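Beta-porphyranase A (Bacteroides plebeius, PDB 4AW7) hydrolyses the beta-D-galactopyranose-(1->4)-alpha-L-galactopyranose-6-sulfate linkages of the red-algal polysaccharide porphyran, releasing mostly disaccharides. Local coordinates at residues 46-51 with 318-323; 337-342 with 353-358; 41-46 with 306-311; 290-295 with 428-433. One frame throughout, in Å; residues are numbered along the deposited sequence.

Contact 1 (46-51 with 318-323). With L6S (6-O-sulfo-alpha-L-galactopyranose), chain B.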
# COMPACT_ATOMS: atom_id res chain seq x y z
N ILE A 46 4.17 -6.18 -11.07
CA ILE A 46 2.89 -6.51 -11.67
C ILE A 46 2.26 -7.68 -10.88
O ILE A 46 2.93 -8.44 -10.20
CB ILE A 46 2.96 -6.86 -13.19
CG1 ILE A 46 4.00 -7.96 -13.49
CG2 ILE A 46 3.22 -5.62 -13.97
CD1 ILE A 46 3.98 -8.51 -14.92
N HIS A 47 0.94 -7.78 -10.98
CA HIS A 47 0.16 -8.80 -10.30
C HIS A 47 0.15 -10.07 -11.15
O HIS A 47 -0.82 -10.40 -11.84
CB HIS A 47 -1.28 -8.25 -10.05
CG HIS A 47 -2.10 -9.13 -9.16
ND1 HIS A 47 -2.72 -10.26 -9.62
CD2 HIS A 47 -2.34 -9.08 -7.83
CE1 HIS A 47 -3.33 -10.86 -8.60
NE2 HIS A 47 -3.12 -10.17 -7.49
N SER A 48 1.30 -10.72 -11.17
CA SER A 48 1.59 -11.85 -12.05
C SER A 48 2.73 -12.63 -11.50
O SER A 48 3.54 -12.12 -10.72
CB SER A 48 1.98 -11.28 -13.41
OG SER A 48 2.24 -12.28 -14.39
N THR A 49 2.87 -13.88 -11.98
CA THR A 49 4.15 -14.59 -11.88
C THR A 49 4.58 -15.13 -13.25
O THR A 49 5.44 -16.04 -13.32
CB THR A 49 4.13 -15.71 -10.84
OG1 THR A 49 3.12 -16.66 -11.19
CG2 THR A 49 3.87 -15.17 -9.43
N SER A 50 4.07 -14.54 -14.32
CA SER A 50 4.31 -15.07 -15.67
C SER A 50 5.64 -14.63 -16.27
O SER A 50 5.71 -14.30 -17.47
CB SER A 50 3.17 -14.62 -16.59
OG SER A 50 1.97 -15.17 -16.19
N ASP A 51 6.72 -14.64 -15.49
CA ASP A 51 8.03 -14.28 -16.05
C ASP A 51 8.55 -15.34 -17.01
O ASP A 51 9.45 -15.06 -17.74
CB ASP A 51 9.04 -13.92 -14.93
CG ASP A 51 9.27 -15.03 -13.92
OD1 ASP A 51 8.58 -16.07 -13.94
OD2 ASP A 51 10.12 -14.83 -13.04
N VAL A 318 -2.35 -4.63 -12.00
CA VAL A 318 -2.19 -4.73 -13.44
C VAL A 318 -1.43 -6.05 -13.61
O VAL A 318 -0.40 -6.27 -12.93
CB VAL A 318 -1.44 -3.53 -14.05
CG1 VAL A 318 -0.24 -3.08 -13.21
CG2 VAL A 318 -1.00 -3.86 -15.51
N SER A 319 -1.95 -6.95 -14.43
CA SER A 319 -1.44 -8.29 -14.49
C SER A 319 -0.60 -8.59 -15.73
O SER A 319 0.56 -8.19 -15.81
CB SER A 319 -2.55 -9.29 -14.24
OG SER A 319 -3.55 -9.19 -15.23
N ASP A 320 -1.16 -9.36 -16.67
CA ASP A 320 -0.36 -10.03 -17.67
C ASP A 320 -1.24 -10.31 -18.89
O ASP A 320 -2.05 -9.44 -19.30
CB ASP A 320 0.35 -11.22 -17.04
CG ASP A 320 -0.59 -12.14 -16.28
OD1 ASP A 320 -1.77 -12.24 -16.67
OD2 ASP A 320 -0.12 -12.78 -15.31
N LYS A 321 -1.10 -11.47 -19.52
CA LYS A 321 -2.00 -11.81 -20.63
C LYS A 321 -3.35 -12.29 -20.14
O LYS A 321 -4.30 -12.34 -20.91
CB LYS A 321 -1.35 -12.91 -21.48
CG LYS A 321 -0.13 -12.43 -22.22
CD LYS A 321 0.55 -13.54 -23.05
CE LYS A 321 1.71 -13.02 -23.81
NZ LYS A 321 2.46 -14.04 -24.53
N ALA A 322 -3.43 -12.72 -18.89
CA ALA A 322 -4.67 -13.19 -18.25
C ALA A 322 -5.50 -14.07 -19.18
O ALA A 322 -6.71 -13.88 -19.40
CB ALA A 322 -5.49 -12.02 -17.67
N GLU A 323 -4.84 -15.10 -19.72
CA GLU A 323 -5.47 -15.91 -20.78
C GLU A 323 -6.67 -16.67 -20.29
O GLU A 323 -7.55 -16.98 -21.09
CB GLU A 323 -4.46 -16.88 -21.42
CG GLU A 323 -3.34 -16.16 -22.08
CD GLU A 323 -2.40 -17.02 -22.85
OE1 GLU A 323 -2.89 -17.73 -23.73
OE2 GLU A 323 -1.17 -16.93 -22.58
O1S L6S B . -4.03 -11.26 -12.12
O2S L6S B . -5.41 -10.96 -14.14
O3S L6S B . -5.21 -13.15 -13.05
C1 L6S B . -8.66 -11.45 -7.84
C2 L6S B . -9.45 -12.71 -8.09
C3 L6S B . -9.87 -12.76 -9.57
C4 L6S B . -8.57 -12.71 -10.46
C5 L6S B . -7.79 -11.45 -10.09
C6 L6S B . -6.36 -11.54 -10.67
O2 L6S B . -10.59 -12.81 -7.21
O3 L6S B . -10.63 -13.94 -9.87
O4 L6S B . -7.80 -13.89 -10.19
O5 L6S B . -7.55 -11.30 -8.68
O6 L6S B . -6.43 -11.33 -12.07
S1 L6S B . -5.18 -11.67 -12.89
O HOH W 1 0.62 -14.29 -18.95

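Contact 2 (337-342 with 353-358)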
# COMPACT_ATOMS: atom_id res chain seq x y z
N ALA A 337 -7.84 -6.08 -15.82
CA ALA A 337 -6.51 -5.81 -15.25
C ALA A 337 -5.36 -6.18 -16.20
O ALA A 337 -4.20 -5.90 -15.86
CB ALA A 337 -6.36 -6.53 -13.91
N ALA A 338 -5.65 -6.82 -17.34
CA ALA A 338 -4.60 -7.29 -18.22
C ALA A 338 -3.64 -6.18 -18.63
O ALA A 338 -4.04 -5.04 -18.80
CB ALA A 338 -5.23 -7.95 -19.47
N LEU A 339 -2.40 -6.59 -18.87
CA LEU A 339 -1.32 -5.74 -19.39
C LEU A 339 -1.10 -5.92 -20.90
O LEU A 339 -0.65 -5.00 -21.57
CB LEU A 339 -0.05 -6.06 -18.60
CG LEU A 339 1.21 -5.30 -18.97
CD1 LEU A 339 1.05 -3.79 -18.80
CD2 LEU A 339 2.40 -5.89 -18.18
N PHE A 340 -1.34 -7.14 -21.38
CA PHE A 340 -1.19 -7.51 -22.81
C PHE A 340 -2.54 -7.93 -23.34
O PHE A 340 -3.27 -8.66 -22.67
CB PHE A 340 -0.20 -8.67 -22.97
CG PHE A 340 1.24 -8.33 -22.73
CD1 PHE A 340 1.80 -8.38 -21.45
CD2 PHE A 340 2.05 -7.97 -23.79
CE1 PHE A 340 3.16 -8.08 -21.27
CE2 PHE A 340 3.39 -7.71 -23.62
CZ PHE A 340 3.94 -7.73 -22.36
N ILE A 341 -2.83 -7.54 -24.59
CA ILE A 341 -4.10 -7.80 -25.26
C ILE A 341 -3.75 -8.51 -26.55
O ILE A 341 -2.88 -8.05 -27.29
CB ILE A 341 -4.83 -6.48 -25.55
CG1 ILE A 341 -4.98 -5.65 -24.27
CG2 ILE A 341 -6.16 -6.76 -26.24
CD1 ILE A 341 -5.84 -6.25 -23.16
N PRO A 342 -4.41 -9.64 -26.83
CA PRO A 342 -4.05 -10.38 -28.05
C PRO A 342 -4.66 -9.72 -29.27
O PRO A 342 -5.82 -9.32 -29.25
CB PRO A 342 -4.66 -11.74 -27.80
CG PRO A 342 -5.91 -11.46 -27.01
CD PRO A 342 -5.48 -10.32 -26.07
N TRP A 353 0.78 -10.19 -29.38
CA TRP A 353 0.25 -9.57 -28.16
C TRP A 353 0.71 -8.14 -28.09
O TRP A 353 1.87 -7.85 -28.38
CB TRP A 353 0.75 -10.32 -26.92
CG TRP A 353 0.20 -11.72 -26.82
CD1 TRP A 353 0.72 -12.84 -27.42
CD2 TRP A 353 -0.97 -12.13 -26.13
NE1 TRP A 353 -0.04 -13.93 -27.11
CE2 TRP A 353 -1.09 -13.53 -26.33
CE3 TRP A 353 -1.91 -11.49 -25.30
CZ2 TRP A 353 -2.10 -14.27 -25.76
CZ3 TRP A 353 -2.92 -12.24 -24.75
CH2 TRP A 353 -3.02 -13.62 -25.00
N ARG A 354 -0.21 -7.27 -27.71
CA ARG A 354 0.02 -5.83 -27.63
C ARG A 354 0.13 -5.44 -26.15
O ARG A 354 -0.76 -5.69 -25.35
CB ARG A 354 -1.15 -5.08 -28.31
CG ARG A 354 -1.21 -3.59 -28.11
CD ARG A 354 -2.35 -2.96 -28.92
NE ARG A 354 -3.68 -3.32 -28.42
CZ ARG A 354 -4.31 -2.71 -27.41
NH1 ARG A 354 -3.72 -1.69 -26.77
NH2 ARG A 354 -5.53 -3.10 -27.05
N LEU A 355 1.23 -4.80 -25.81
CA LEU A 355 1.40 -4.15 -24.50
C LEU A 355 0.55 -2.87 -24.46
O LEU A 355 0.77 -1.97 -25.26
CB LEU A 355 2.90 -3.86 -24.34
CG LEU A 355 3.34 -3.22 -23.06
CD1 LEU A 355 2.96 -4.11 -21.83
CD2 LEU A 355 4.86 -2.95 -23.15
N ASN A 356 -0.43 -2.80 -23.55
CA ASN A 356 -1.33 -1.65 -23.50
C ASN A 356 -0.72 -0.44 -22.78
O ASN A 356 0.42 -0.50 -22.29
CB ASN A 356 -2.71 -2.06 -22.98
CG ASN A 356 -2.72 -2.49 -21.54
OD1 ASN A 356 -2.01 -1.91 -20.70
ND2 ASN A 356 -3.58 -3.47 -21.21
N ASP A 357 -1.47 0.66 -22.72
CA ASP A 357 -0.92 1.92 -22.23
C ASP A 357 -0.66 1.92 -20.73
O ASP A 357 -0.06 2.90 -20.24
CB ASP A 357 -1.79 3.13 -22.63
CG ASP A 357 -1.64 3.53 -24.06
OD1 ASP A 357 -0.82 2.94 -24.81
OD2 ASP A 357 -2.30 4.54 -24.42
N LYS A 358 -1.05 0.87 -20.00
CA LYS A 358 -0.59 0.74 -18.62
C LYS A 358 0.93 0.70 -18.52
O LYS A 358 1.50 1.03 -17.47
CB LYS A 358 -1.22 -0.44 -17.93
CG LYS A 358 -2.73 -0.42 -17.90
CD LYS A 358 -3.27 -1.75 -17.41
CE LYS A 358 -4.75 -1.90 -17.62
NZ LYS A 358 -5.23 -3.18 -17.06
O HOH W 2 -4.14 -6.20 -29.40

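Contact 3 (41-46 with 306-311)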
# COMPACT_ATOMS: atom_id res chain seq x y z
N SER A 41 11.72 -3.10 -5.65
CA SER A 41 10.97 -4.34 -5.55
C SER A 41 9.79 -4.29 -4.61
O SER A 41 8.98 -5.20 -4.58
CB SER A 41 11.88 -5.48 -5.15
OG SER A 41 12.13 -5.51 -3.74
N LYS A 42 9.69 -3.23 -3.81
CA LYS A 42 8.51 -3.03 -2.96
C LYS A 42 7.36 -2.35 -3.66
O LYS A 42 6.27 -2.33 -3.10
CB LYS A 42 8.89 -2.30 -1.65
CG LYS A 42 9.71 -3.18 -0.72
CD LYS A 42 10.06 -2.53 0.60
CE LYS A 42 10.73 -3.51 1.57
NZ LYS A 42 10.85 -2.91 2.92
N TYR A 43 7.57 -1.85 -4.87
CA TYR A 43 6.62 -0.98 -5.58
C TYR A 43 6.36 -1.32 -7.02
O TYR A 43 5.20 -1.41 -7.44
CB TYR A 43 7.06 0.51 -5.47
CG TYR A 43 7.25 0.94 -4.05
CD1 TYR A 43 6.14 1.11 -3.20
CD2 TYR A 43 8.50 1.09 -3.49
CE1 TYR A 43 6.31 1.41 -1.87
CE2 TYR A 43 8.68 1.41 -2.16
CZ TYR A 43 7.57 1.57 -1.34
OH TYR A 43 7.78 1.84 0.00
N PHE A 44 7.43 -1.44 -7.80
CA PHE A 44 7.30 -1.55 -9.25
C PHE A 44 7.20 -3.00 -9.66
O PHE A 44 8.20 -3.63 -10.07
CB PHE A 44 8.44 -0.77 -9.94
CG PHE A 44 8.49 0.66 -9.50
CD1 PHE A 44 7.39 1.49 -9.70
CD2 PHE A 44 9.55 1.16 -8.77
CE1 PHE A 44 7.38 2.79 -9.21
CE2 PHE A 44 9.54 2.46 -8.31
CZ PHE A 44 8.45 3.25 -8.54
N ASN A 45 6.01 -3.53 -9.47
CA ASN A 45 5.66 -4.93 -9.65
C ASN A 45 4.41 -4.99 -10.52
O ASN A 45 3.66 -4.03 -10.63
CB ASN A 45 5.38 -5.59 -8.29
CG ASN A 45 6.59 -5.55 -7.38
OD1 ASN A 45 7.69 -5.91 -7.81
ND2 ASN A 45 6.44 -5.10 -6.13
N ILE A 46 4.17 -6.18 -11.07
CA ILE A 46 2.89 -6.51 -11.67
C ILE A 46 2.26 -7.68 -10.88
O ILE A 46 2.93 -8.44 -10.20
CB ILE A 46 2.96 -6.86 -13.19
CG1 ILE A 46 4.00 -7.96 -13.49
CG2 ILE A 46 3.22 -5.62 -13.97
CD1 ILE A 46 3.98 -8.51 -14.92
N GLU A 306 6.30 6.30 1.44
CA GLU A 306 6.53 6.85 2.78
C GLU A 306 6.36 5.82 3.88
O GLU A 306 6.61 6.15 5.05
CB GLU A 306 5.58 8.01 3.03
CG GLU A 306 5.98 9.28 2.29
CD GLU A 306 7.29 9.86 2.82
OE1 GLU A 306 7.35 10.18 4.02
OE2 GLU A 306 8.26 10.01 2.06
N ARG A 307 6.05 4.58 3.55
CA ARG A 307 5.93 3.49 4.51
C ARG A 307 6.98 2.39 4.27
O ARG A 307 6.85 1.28 4.79
CB ARG A 307 4.53 2.88 4.49
CG ARG A 307 3.43 3.88 4.78
CD ARG A 307 2.12 3.19 4.93
NE ARG A 307 1.02 4.15 5.06
CZ ARG A 307 0.39 4.48 6.18
NH1 ARG A 307 0.65 3.88 7.33
NH2 ARG A 307 -0.56 5.40 6.12
N GLN A 308 8.01 2.67 3.47
CA GLN A 308 8.90 1.58 3.03
C GLN A 308 9.48 0.77 4.19
O GLN A 308 9.66 -0.45 4.08
CB GLN A 308 10.03 2.12 2.16
CG GLN A 308 10.77 1.02 1.42
CD GLN A 308 11.97 1.54 0.69
OE1 GLN A 308 11.85 2.29 -0.29
NE2 GLN A 308 13.17 1.13 1.13
N ASP A 309 9.81 1.44 5.28
CA ASP A 309 10.38 0.81 6.45
C ASP A 309 9.42 -0.09 7.19
O ASP A 309 9.86 -0.87 8.06
CB ASP A 309 10.96 1.84 7.43
CG ASP A 309 10.00 2.91 7.86
OD1 ASP A 309 9.07 3.27 7.14
OD2 ASP A 309 10.22 3.47 8.97
N ASN A 310 8.14 0.00 6.88
CA ASN A 310 7.13 -0.91 7.42
C ASN A 310 6.29 -1.58 6.34
O ASN A 310 5.11 -1.89 6.56
CB ASN A 310 6.22 -0.21 8.43
CG ASN A 310 5.52 -1.21 9.34
OD1 ASN A 310 6.12 -2.19 9.77
ND2 ASN A 310 4.19 -1.02 9.56
N LEU A 311 6.89 -1.83 5.18
CA LEU A 311 6.17 -2.38 4.02
C LEU A 311 6.96 -3.55 3.46
O LEU A 311 8.08 -3.39 3.00
CB LEU A 311 5.99 -1.30 2.96
CG LEU A 311 5.20 -1.75 1.70
CD1 LEU A 311 3.71 -1.93 1.98
CD2 LEU A 311 5.42 -0.73 0.58
O HOH W 3 13.12 -1.17 2.95

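Contact 4 (290-295 with 428-433)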
# COMPACT_ATOMS: atom_id res chain seq x y z
N SER A 290 -10.17 0.84 -18.84
CA SER A 290 -9.32 -0.01 -18.03
C SER A 290 -7.97 0.63 -17.71
O SER A 290 -7.32 0.23 -16.74
CB SER A 290 -9.17 -1.39 -18.68
OG SER A 290 -10.43 -2.01 -18.95
N VAL A 291 -7.56 1.67 -18.43
CA VAL A 291 -6.35 2.45 -18.08
C VAL A 291 -6.59 3.57 -17.06
O VAL A 291 -5.60 4.13 -16.53
CB VAL A 291 -5.62 3.01 -19.31
CG1 VAL A 291 -5.35 1.89 -20.28
CG2 VAL A 291 -6.39 4.18 -19.97
N ARG A 292 -7.83 3.87 -16.72
CA ARG A 292 -8.12 4.91 -15.73
C ARG A 292 -7.41 4.57 -14.37
O ARG A 292 -6.98 5.47 -13.63
CB ARG A 292 -9.65 5.13 -15.57
CG ARG A 292 -10.36 5.64 -16.82
CD ARG A 292 -11.93 5.70 -16.77
NE ARG A 292 -12.47 6.22 -18.04
CZ ARG A 292 -13.64 5.88 -18.60
NH1 ARG A 292 -14.43 4.97 -18.04
NH2 ARG A 292 -14.01 6.45 -19.75
N SER A 293 -7.24 3.28 -14.07
CA SER A 293 -6.51 2.80 -12.86
C SER A 293 -5.13 3.34 -12.66
O SER A 293 -4.62 3.38 -11.54
CB SER A 293 -6.43 1.25 -12.91
OG SER A 293 -7.69 0.67 -12.77
N VAL A 294 -4.46 3.71 -13.75
CA VAL A 294 -3.08 4.19 -13.65
C VAL A 294 -2.97 5.41 -12.75
O VAL A 294 -2.00 5.55 -12.01
CB VAL A 294 -2.47 4.46 -15.03
CG1 VAL A 294 -1.17 5.24 -14.94
CG2 VAL A 294 -2.26 3.10 -15.76
N SER A 295 -3.94 6.31 -12.78
CA SER A 295 -3.85 7.47 -11.90
C SER A 295 -3.89 7.01 -10.44
O SER A 295 -3.18 7.56 -9.61
CB SER A 295 -4.89 8.56 -12.21
OG SER A 295 -6.15 8.03 -12.20
N VAL A 428 -3.64 11.15 -16.80
CA VAL A 428 -4.76 10.25 -17.06
C VAL A 428 -6.02 11.10 -17.14
O VAL A 428 -6.47 11.67 -16.17
CB VAL A 428 -4.91 9.16 -15.99
CG1 VAL A 428 -6.04 8.20 -16.36
CG2 VAL A 428 -3.61 8.39 -15.79
N ASN A 429 -6.59 11.17 -18.33
CA ASN A 429 -7.88 11.86 -18.52
C ASN A 429 -8.97 10.80 -18.67
O ASN A 429 -8.79 9.83 -19.42
CB ASN A 429 -7.78 12.74 -19.75
CG ASN A 429 -9.07 13.47 -20.02
OD1 ASN A 429 -9.92 12.94 -20.73
ND2 ASN A 429 -9.27 14.62 -19.38
N TYR A 430 -10.08 10.94 -17.95
CA TYR A 430 -11.00 9.83 -17.98
C TYR A 430 -11.60 9.57 -19.38
O TYR A 430 -11.85 8.39 -19.66
CB TYR A 430 -12.03 9.92 -16.84
CG TYR A 430 -11.48 9.56 -15.45
CD1 TYR A 430 -10.12 9.35 -15.22
CD2 TYR A 430 -12.35 9.41 -14.38
CE1 TYR A 430 -9.64 9.02 -13.99
CE2 TYR A 430 -11.89 9.09 -13.14
CZ TYR A 430 -10.54 8.90 -12.93
OH TYR A 430 -10.15 8.57 -11.65
N ASN A 431 -11.78 10.57 -20.25
CA ASN A 431 -12.30 10.27 -21.59
C ASN A 431 -11.21 10.00 -22.62
O ASN A 431 -11.42 9.17 -23.52
CB ASN A 431 -13.27 11.37 -22.08
CG ASN A 431 -14.63 11.32 -21.38
OD1 ASN A 431 -15.01 10.30 -20.80
ND2 ASN A 431 -15.36 12.43 -21.44
N ALA A 432 -10.07 10.67 -22.51
CA ALA A 432 -9.02 10.61 -23.52
C ALA A 432 -7.96 9.53 -23.25
O ALA A 432 -7.21 9.16 -24.16
CB ALA A 432 -8.34 12.00 -23.65
N GLY A 433 -7.90 9.00 -22.05
CA GLY A 433 -6.87 8.02 -21.73
C GLY A 433 -5.60 8.67 -21.26
O GLY A 433 -5.59 9.76 -20.67

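Contact 1 (46-51 with 318-323)
The imidazole of H47 and the hydroxyl of S319 come from the two loops and hold one sulfate, that of the bound 6-O-sulfo-alpha-L-galactopyranose. Sulfate oxygen O1S lies at the edge of the H47 ring, near its plane, and accepts from H47 ND1 at 3.0 Å. The other ring nitrogen, NE2, is hydrogen-bonded to R69, and F317 meets the ring edge-to-face. CG of H47 is anti to the backbone N (chi1 -171°), which turns the ring away from 318-323, with ND1 toward the sulfate. S319 OG donates to O2S of the same sulfate at 2.8 Å. Both residues belong to the substrate site.

The D320 carboxylate is the second flat group. S48 OG donates to D320 OD2 at 2.6 Å, on the anti lone pair. D320 OD1 is met on its anti side by A322 N, 27° out of the carboxylate plane, which makes an Asx turn. A322 CB lies 3.7 Å from O2S of the sulfate. S48 OG also accepts from S50 N, an ST turn. The backbones join where H47 N donates to V318 O at 2.8 Å.

The loops follow strands 45-46 and 311-316, the first and last of the parallel sheet of the catalytic barrel. I46 packs on helix 54-63, and I46 and V318 both touch F362 of helix 359-365.

Contact 2 (337-342 with 353-358)
Backbone bonds between I341 and R354 hold the two strands together. I341 N donates to R354 O at 2.9 Å, and R354 N returns a bond to I341 O. F340 with L355 and P342 with W353 are the flanking non-hydrogen-bonded pairs. Past the strand end N356 N donates to L339 O in a nearly straight bond (176°).

Among the side-chain bonds, A338 O accepts from N356 ND2 at 2.9 Å and from K358 NZ at 2.8 Å, from opposite faces of its plane. K358 NZ also bonds S336 O. N356 OD1 accepts from K358 N, a capping bond at the turn that leads into helix 359-365. If N356 were an alanine, K358 N would probably lose its cap and A338 O one of its side-chain donors. The segments form a beta hairpin beside the substrate cleft, close to S319. The I341 and R354 side chains lie side by side on one face, and R354 NH2 makes a salt bridge with D287.

The apolar contacts are mostly on the face of F340, L355, P342 and W353. L355 CD1 sits over the F340 ring, 4.0 Å from its centroid, a CH-pi contact. With CG anti to the backbone N (chi1 -179°), L355 also brings CD1 within 3.6 Å of L339 CG. P342 CB lies over the six-membered ring of W353, 3.7 Å from its centroid. W353 also makes a cation-pi contact with K321.

Contact 3 (41-46 with 306-311)
K42 stretches across to Q308 and L311, and each part of its chain finds something to touch. K42 CB lies over one face of the neighbouring Y43 ring, toward the rim and 3.7 Å above the plane. The chain is extended beyond CG (chi2 -178°), which lets NZ reach the far segment. CG passes near L311 O. K42 CD comes within 3.7 Å of Q308 CG, where the two side chains cross at about a right angle. CE lies close to L311 O. At the tip, K42 NZ donates to L311 O at 2.8 Å and to Q308 O at 3.0 Å. A water takes a third bond from NZ and also accepts from Q308 NE2. Two backbone carbonyls and a water thus surround the ammonium group. Q308 O accepts from L311 N as well, which comes from the opposite face of its plane.

The 306-311 segment is the turn between helix 293-305 and strand 311-316 of the catalytic barrel. K42 precedes strand 45-46, the first strand of the same parallel sheet. The contact therefore ties the start of the barrel to its last beta strand, on the side where the strands begin.

Y43 lies beside this lysine. Y43 CE1 meets L311 CD2 at 3.4 Å, a close apolar contact. Y43 OH is packed against Q308 CB at 3.1 Å and is hydrogen-bonded to L304 O at the end of the helix. Q308 OE1 sits at the edge of the Y43 ring, in its plane, with the amide turned 51° from the ring. That oxygen accepts from R372.

Contact 4 (290-295 with 428-433)
V428 packs closely against the 290-295 segment, while R292 and Y430 meet at the more open side. V428 CG2 touches S295 CB at 3.8 Å and V294 CG1 at 4.1 Å. V428 CG1, anti to the backbone N (chi1 -176°), lies 3.9 Å from R292 CA. V291 CG2 faces G433 CA at 4.3 Å. At the backbone angles of G433 a CB would collide with the carbonyl O of A432, so only glycine fits comfortably. S295 OG turns back to donate to R292 O at 3.0 Å.

On the looser side R292 grips one atom, Y430 O, side-on with two nitrogens. R292 NE donates to Y430 O at 2.8 Å and R292 NH2 to the same atom at 2.9 Å, and the oxygen lies in the guanidinium plane. The third nitrogen, NH1, forms a salt bridge with D277. Were R292 a leucine, Y430 O would be likely to lose both of these bonds and D277 its charged mate. CD of R292 lies over one face of the Y430 ring, whose plane is turned 40° from the guanidinium. Y430 and N431 were modelled in two conformers, so details on this side, the ring contact above all, are less certain.

N429 OD1 accepts from A432 N, an Asx motif within the turn. This turn joins strands 421-429 and 433-441 of the beta-sandwich domain. It packs against the beginning of helix 293-305 of the catalytic barrel and the residues leading into it, with I434 touching V291, V294 and V428.

All four contacts are largely buried, but only contact 1 touches bound substrate. Contact 2 backs it directly: S319 N and D320 O probably hydrogen-bond to A337 O and L339 N. The segments of contacts 1 and 3 overlap at I46, which touches across contact 1 alone. Contact 3 lies nearest the centre of the chain; the centres of the others lie about 19 to 23 Å from that point. Contacts 2 and 4 meet where K358 packs on S290, V291 and V294. Contact 1 is polar and grips a sulfate, and contact 2 is a hairpin with an aromatic face. Contacts 2, 3 and 4 each bring a long basic side chain to a backbone carbonyl; K42 takes two.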